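Local coordinates for succinylglutamate desuccinylase/aspartoacylase (Shewanella frigidimarina, PDB 3LWU), which probably hydrolyses ester bonds as a zinc-binding member of the succinylglutamate desuccinylase/aspartoacylase family, at residues 361-366 / 379-384. Sequence-based numbering, arbitrary orientation.
Sequences CVPILH and YKVMTN
A classic beta bulge interrupts the antiparallel pairing of strand 362-366 with strand 377-382: Ile-364 and Leu-365 both face Lys-380. The evidence is that Lys-380 O accepts both amides, Ile-364 N at 2.8 Å in the carbonyl plane and Leu-365 N in a weak bond, while Lys-380 N returns a bond to Leu-365 O at 3.0 Å. Regular pairing resumes at Val-362 and Met-382, bonded reciprocally through their backbones. Pro-363, which has no amide hydrogen to give, sits in a non-hydrogen-bonded pair with Val-381, so the ladder loses nothing there.

On the face shared by Pro-363, His-366 and Tyr-379, His-366 CB stands 3.5 Å from the centroid of the Tyr-379 ring, 6° off its normal, a CH-pi contact over the ring centre. The imidazole runs on beside the phenol, planes inclined at 54°, and stacks on Tyr-323. Tyr-379 CG lies anti to its carbonyl carbon (chi1 -83°), which lays the ring across strand 362-366, where Pro-363 CB reaches Tyr-379 CD2 at 3.7 Å; its hydroxyl bonds to Ala-325 O. Replacing this tyrosine by alanine is likely to deprive His-366 CB and Pro-363 CB of the ring they lie against and Ala-325 O of this hydroxyl partner.

Ile-364 CG1 meets Met-382 CG (selenomethionine) at 3.7 Å, and Tyr-310 and Tyr-218 pack against both side chains. Leu-365 CD1 lies alongside the aliphatic start of Lys-380, 3.9 Å from Lys-380 CG, while the Leu-365 side chain is about 9 Å from the zinc ion. The shared Lys-380 carbonyl thus carries the extra residue without giving up backbone bonds, and apolar and aromatic contacts of Ile-364, Met-382, Pro-363, His-366 and Tyr-379 fill in around it.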
ATOM      1  N   CYS A 361     -16.098   4.461 -31.545  1.00 16.63           N
ATOM      2  CA  CYS A 361     -14.737   4.343 -31.055  1.00 15.66           C
ATOM      3  C   CYS A 361     -14.273   2.921 -31.139  1.00 15.17           C
ATOM      4  O   CYS A 361     -15.063   2.039 -31.437  1.00 13.75           O
ATOM      5  CB  CYS A 361     -14.654   4.862 -29.624  1.00 15.81           C
ATOM      6  SG  CYS A 361     -15.407   3.829 -28.348  1.00 15.42           S
ATOM      7  N   VAL A 362     -12.977   2.711 -30.901  1.00 16.15           N
ATOM      8  CA  VAL A 362     -12.429   1.384 -30.605  1.00 16.27           C
ATOM      9  C   VAL A 362     -11.880   1.430 -29.188  1.00 16.82           C
ATOM     10  O   VAL A 362     -10.830   2.038 -28.943  1.00 17.72           O
ATOM     11  CB  VAL A 362     -11.335   0.984 -31.638  1.00 16.86           C
ATOM     12  CG1 VAL A 362     -10.702  -0.342 -31.296  1.00 16.44           C
ATOM     13  CG2 VAL A 362     -11.922   0.960 -33.071  1.00 14.84           C
ATOM     14  N   PRO A 363     -12.583   0.800 -28.224  1.00 16.27           N
ATOM     15  CA  PRO A 363     -12.035   0.749 -26.905  1.00 16.48           C
ATOM     16  C   PRO A 363     -10.747  -0.078 -26.870  1.00 16.53           C
ATOM     17  O   PRO A 363     -10.708  -1.196 -27.436  1.00 16.84           O
ATOM     18  CB  PRO A 363     -13.148   0.069 -26.078  1.00 16.49           C
ATOM     19  CG  PRO A 363     -14.367   0.252 -26.850  1.00 16.54           C
ATOM     20  CD  PRO A 363     -13.909   0.175 -28.267  1.00 16.82           C
ATOM     21  N   ILE A 364      -9.700   0.461 -26.227  1.00 15.71           N
ATOM     22  CA  ILE A 364      -8.390  -0.208 -26.236  1.00 15.42           C
ATOM     23  C   ILE A 364      -8.101  -0.946 -24.943  1.00 15.17           C
ATOM     24  O   ILE A 364      -7.585  -2.055 -24.974  1.00 16.24           O
ATOM     25  CB  ILE A 364      -7.253   0.783 -26.573  1.00 15.01           C
ATOM     26  CG1 ILE A 364      -7.378   1.207 -28.028  1.00 15.67           C
ATOM     27  CG2 ILE A 364      -5.865   0.178 -26.316  1.00 13.67           C
ATOM     28  CD1 ILE A 364      -7.353  -0.009 -29.015  1.00 14.91           C
ATOM     29  N   LEU A 365      -8.412  -0.311 -23.813  1.00 14.75           N
ATOM     30  CA  LEU A 365      -8.134  -0.871 -22.507  1.00 14.40           C
ATOM     31  C   LEU A 365      -9.142  -0.351 -21.507  1.00 14.18           C
ATOM     32  O   LEU A 365      -9.763   0.714 -21.698  1.00 13.21           O
ATOM     33  CB  LEU A 365      -6.687  -0.544 -22.050  1.00 13.72           C
ATOM     34  CG  LEU A 365      -6.275   0.918 -21.976  1.00 16.39           C
ATOM     35  CD1 LEU A 365      -6.548   1.532 -20.572  1.00 14.95           C
ATOM     36  CD2 LEU A 365      -4.784   1.125 -22.354  1.00 13.90           C
ATOM     37  N   HIS A 366      -9.312  -1.116 -20.438  1.00 13.67           N
ATOM     38  CA  HIS A 366     -10.100  -0.646 -19.312  1.00 13.24           C
ATOM     39  C   HIS A 366      -9.455  -0.939 -17.965  1.00 13.98           C
ATOM     40  O   HIS A 366      -8.522  -1.721 -17.855  1.00 14.80           O
ATOM     41  CB  HIS A 366     -11.564  -1.154 -19.376  1.00 12.66           C
ATOM     42  CG  HIS A 366     -11.757  -2.615 -19.117  1.00 10.62           C
ATOM     43  ND1 HIS A 366     -11.723  -3.173 -17.851  1.00 14.49           N
ATOM     44  CD2 HIS A 366     -12.080  -3.629 -19.964  1.00 14.44           C
ATOM     45  CE1 HIS A 366     -11.984  -4.472 -17.937  1.00 13.62           C
ATOM     46  NE2 HIS A 366     -12.196  -4.779 -19.210  1.00 13.44           N
ATOM     47  N   TYR A 379     -12.064   3.541 -19.255  1.00 17.19           N
ATOM     48  CA  TYR A 379     -11.488   3.095 -20.507  1.00 17.18           C
ATOM     49  C   TYR A 379     -10.601   4.158 -21.148  1.00 17.09           C
ATOM     50  O   TYR A 379     -10.764   5.374 -20.935  1.00 17.60           O
ATOM     51  CB  TYR A 379     -12.566   2.804 -21.567  1.00 16.85           C
ATOM     52  CG  TYR A 379     -13.264   1.459 -21.551  1.00 16.89           C
ATOM     53  CD1 TYR A 379     -14.377   1.234 -20.726  1.00 16.58           C
ATOM     54  CD2 TYR A 379     -12.902   0.442 -22.452  1.00 15.96           C
ATOM     55  CE1 TYR A 379     -15.048   0.019 -20.739  1.00 16.46           C
ATOM     56  CE2 TYR A 379     -13.570  -0.796 -22.457  1.00 14.98           C
ATOM     57  CZ  TYR A 379     -14.651  -0.996 -21.598  1.00 15.16           C
ATOM     58  OH  TYR A 379     -15.371  -2.182 -21.601  1.00 13.21           O
ATOM     59  N   LYS A 380      -9.725   3.687 -22.024  1.00 16.30           N
ATOM     60  CA  LYS A 380      -9.157   4.533 -23.073  1.00 15.56           C
ATOM     61  C   LYS A 380      -9.649   4.008 -24.406  1.00 14.93           C
ATOM     62  O   LYS A 380      -9.617   2.786 -24.643  1.00 15.01           O
ATOM     63  CB  LYS A 380      -7.647   4.528 -23.042  1.00 14.94           C
ATOM     64  CG  LYS A 380      -6.999   5.182 -21.829  1.00 17.99           C
ATOM     65  CD  LYS A 380      -5.722   5.749 -22.341  1.00 23.97           C
ATOM     66  CE  LYS A 380      -4.595   5.874 -21.391  1.00 27.46           C
ATOM     67  NZ  LYS A 380      -3.512   6.394 -22.314  1.00 24.96           N
ATOM     68  N   VAL A 381     -10.123   4.916 -25.256  1.00 14.03           N
ATOM     69  CA  VAL A 381     -10.722   4.554 -26.505  1.00 14.93           C
ATOM     70  C   VAL A 381     -10.113   5.400 -27.650  1.00 16.04           C
ATOM     71  O   VAL A 381      -9.775   6.569 -27.467  1.00 15.32           O
ATOM     72  CB  VAL A 381     -12.257   4.741 -26.464  1.00 15.03           C
ATOM     73  CG1 VAL A 381     -12.890   3.982 -25.251  1.00 15.50           C
ATOM     74  CG2 VAL A 381     -12.625   6.231 -26.471  1.00 15.24           C
HETATM   75  N   MSE A 382      -9.957   4.788 -28.811  1.00 16.44           N
HETATM   76  CA  MSE A 382      -9.491   5.494 -29.983  1.00 18.24           C
HETATM   77  C   MSE A 382     -10.710   6.006 -30.738  1.00 17.78           C
HETATM   78  O   MSE A 382     -11.728   5.298 -30.863  1.00 17.24           O
HETATM   79  CB  MSE A 382      -8.703   4.570 -30.907  1.00 17.95           C
HETATM   80  CG  MSE A 382      -7.429   4.040 -30.351  1.00 20.56           C
HETATM   81 SE   MSE A 382      -6.631   2.934 -31.716  0.75 27.10          SE
HETATM   82  CE  MSE A 382      -4.861   2.768 -30.994  1.00 27.79           C
ATOM     83  N   THR A 383     -10.594   7.219 -31.247  1.00 17.80           N
ATOM     84  CA  THR A 383     -11.630   7.805 -32.086  1.00 18.14           C
ATOM     85  C   THR A 383     -10.972   8.204 -33.422  1.00 19.15           C
ATOM     86  O   THR A 383      -9.751   8.261 -33.525  1.00 18.46           O
ATOM     87  CB  THR A 383     -12.288   9.047 -31.390  1.00 18.05           C
ATOM     88  OG1 THR A 383     -11.296  10.050 -31.167  1.00 15.02           O
ATOM     89  CG2 THR A 383     -12.879   8.671 -30.036  1.00 17.37           C
ATOM     90  N   ASN A 384     -11.782   8.469 -34.442  1.00 20.44           N
ATOM     91  CA  ASN A 384     -11.258   8.833 -35.757  1.00 21.49           C
ATOM     92  C   ASN A 384     -10.204   7.811 -36.229  1.00 21.78           C
ATOM     93  O   ASN A 384      -9.102   8.173 -36.646  1.00 21.60           O
ATOM     94  CB  ASN A 384     -10.712  10.267 -35.717  1.00 21.84           C
ATOM     95  CG  ASN A 384     -11.816  11.291 -35.441  1.00 23.31           C
ATOM     96  OD1 ASN A 384     -12.920  11.159 -35.940  1.00 26.39           O
ATOM     97  ND2 ASN A 384     -11.520  12.293 -34.652  1.00 22.71           N
TER